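Local coordinates for RimK-related lysine biosynthesis protein (Thermococcus kodakarensis, PDB 5K2M), which binds ADP and magnesium as a LysX-type member of the RimK family and probably works as an ATP-dependent ligase in amino-acid biosynthesis, at residues Glu142-Leu145 against Glu146-Trp150. Residues are numbered along the deposited sequence; the frame is centred on the assembly and turned at random.
Sequences EAVL and EHRKW
Glu142 and Glu146 are joined by one of four i to i+4 backbone hydrogen bonds within helix 138-150. Glu146 N donates to Glu142 O at 2.8 Å, and Arg148 N to Val144 O at 2.9 Å with an N-H...O angle of 170°. Lys149 N donates to Leu145 O at 3.0 Å. His147 N also donates to Ala143 O, an atom less surely placed.

Aliphatic contacts are few. With its CG anti to the carbonyl carbon (chi1 -69°), Arg148 lies beside Val144, whose CG1 is 4.3 Å from Arg148 CG. Arg148 then bends at chi2, and its NH2 is hydrogen-bonded to Tyr156 O.

Glu142 OE1 forms a salt bridge with Arg138 and its OE2 a hydrogen bond with His191 of the second subunit, where Leu131 N donates to Glu146 OE1. His147 packs on Arg148 of that subunit; replacing the imidazole by the methyl of an alanine is likely to open a gap beside that arginine.

In the ATP-grasp region, Leu145 packs against helix 105-108 and His159 of strand 159-163, while Val144 and Arg148 meet Ser121 of strand 119-122, the Arg148 side chain about 5 Å from that of ADP-binding Lys122.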
loop_
_atom_site.group_PDB
_atom_site.type_symbol
_atom_site.label_atom_id
_atom_site.label_comp_id
_atom_site.label_asym_id
_atom_site.label_seq_id
_atom_site.Cartn_x
_atom_site.Cartn_y
_atom_site.Cartn_z
ATOM N N GLU A 142 -48.960 11.772 -24.759
ATOM C CA GLU A 142 -47.716 12.056 -25.458
ATOM C C GLU A 142 -47.042 13.330 -24.955
ATOM O O GLU A 142 -45.842 13.341 -24.698
ATOM C CB GLU A 142 -47.969 12.155 -26.968
ATOM C CG GLU A 142 -48.104 10.783 -27.592
ATOM C CD GLU A 142 -48.353 10.800 -29.084
ATOM O OE1 GLU A 142 -48.846 9.764 -29.569
ATOM O OE2 GLU A 142 -48.042 11.798 -29.767
ATOM N N ALA A 143 -47.819 14.393 -24.795
ATOM C CA ALA A 143 -47.282 15.661 -24.302
ATOM C C ALA A 143 -46.656 15.484 -22.916
ATOM O O ALA A 143 -45.519 15.883 -22.702
ATOM C CB ALA A 143 -48.376 16.713 -24.263
ATOM N N VAL A 144 -47.378 14.847 -21.996
ATOM C CA VAL A 144 -46.861 14.595 -20.653
ATOM C C VAL A 144 -45.568 13.780 -20.699
ATOM O O VAL A 144 -44.577 14.140 -20.063
ATOM C CB VAL A 144 -47.908 13.891 -19.765
ATOM C CG1 VAL A 144 -47.296 13.413 -18.444
ATOM C CG2 VAL A 144 -49.062 14.839 -19.489
ATOM N N LEU A 145 -45.572 12.688 -21.455
ATOM C CA LEU A 145 -44.388 11.831 -21.539
ATOM C C LEU A 145 -43.201 12.529 -22.221
ATOM O O LEU A 145 -42.048 12.317 -21.826
ATOM C CB LEU A 145 -44.714 10.527 -22.258
ATOM C CG LEU A 145 -45.746 9.633 -21.564
ATOM C CD1 LEU A 145 -46.107 8.490 -22.492
ATOM C CD2 LEU A 145 -45.210 9.108 -20.239
ATOM N N GLU A 146 -43.478 13.362 -23.224
ATOM C CA GLU A 146 -42.427 14.191 -23.854
ATOM C C GLU A 146 -41.765 15.091 -22.821
ATOM O O GLU A 146 -40.546 15.216 -22.778
ATOM C CB GLU A 146 -42.985 15.078 -24.988
ATOM C CG GLU A 146 -42.739 14.569 -26.402
ATOM C CD GLU A 146 -41.260 14.535 -26.785
ATOM O OE1 GLU A 146 -40.631 15.613 -26.962
ATOM O OE2 GLU A 146 -40.735 13.407 -26.911
ATOM N N HIS A 147 -42.571 15.731 -21.990
ATOM C CA HIS A 147 -42.008 16.627 -20.976
ATOM C C HIS A 147 -41.258 15.882 -19.879
ATOM O O HIS A 147 -40.164 16.292 -19.510
ATOM C CB HIS A 147 -43.077 17.563 -20.414
ATOM C CG HIS A 147 -43.544 18.569 -21.414
ATOM N ND1 HIS A 147 -43.220 19.907 -21.337
ATOM C CD2 HIS A 147 -44.253 18.422 -22.556
ATOM C CE1 HIS A 147 -43.738 20.540 -22.373
ATOM N NE2 HIS A 147 -44.366 19.663 -23.128
ATOM N N ARG A 148 -41.815 14.781 -19.383
ATOM C CA ARG A 148 -41.124 13.972 -18.377
ATOM C C ARG A 148 -39.759 13.492 -18.878
ATOM O O ARG A 148 -38.776 13.507 -18.143
ATOM C CB ARG A 148 -41.967 12.767 -17.986
ATOM C CG ARG A 148 -43.216 13.113 -17.206
ATOM C CD ARG A 148 -42.907 13.587 -15.804
ATOM N NE ARG A 148 -44.071 13.325 -14.972
ATOM C CZ ARG A 148 -44.362 12.132 -14.448
ATOM N NH1 ARG A 148 -45.478 12.000 -13.745
ATOM N NH2 ARG A 148 -43.543 11.078 -14.608
ATOM N N LYS A 149 -39.726 13.066 -20.133
ATOM C CA LYS A 149 -38.515 12.616 -20.811
ATOM C C LYS A 149 -37.373 13.628 -20.686
ATOM O O LYS A 149 -36.254 13.256 -20.330
ATOM C CB LYS A 149 -38.850 12.367 -22.287
ATOM C CG LYS A 149 -37.691 12.059 -23.230
ATOM C CD LYS A 149 -38.119 12.312 -24.677
ATOM C CE LYS A 149 -37.366 11.450 -25.679
ATOM N NZ LYS A 149 -35.912 11.764 -25.717
ATOM N N TRP A 150 -37.658 14.900 -20.963
ATOM C CA TRP A 150 -36.621 15.933 -20.962
ATOM C C TRP A 150 -36.364 16.572 -19.609
ATOM O O TRP A 150 -35.525 17.454 -19.502
ATOM C CB TRP A 150 -36.924 17.019 -22.006
ATOM C CG TRP A 150 -36.714 16.544 -23.404
ATOM C CD1 TRP A 150 -37.640 16.512 -24.401
ATOM C CD2 TRP A 150 -35.505 15.998 -23.959
ATOM N NE1 TRP A 150 -37.084 15.998 -25.549
ATOM C CE2 TRP A 150 -35.775 15.672 -25.307
ATOM C CE3 TRP A 150 -34.217 15.761 -23.450
ATOM C CZ2 TRP A 150 -34.803 15.123 -26.161
ATOM C CZ3 TRP A 150 -33.252 15.207 -24.296
ATOM C CH2 TRP A 150 -33.555 14.895 -25.639
#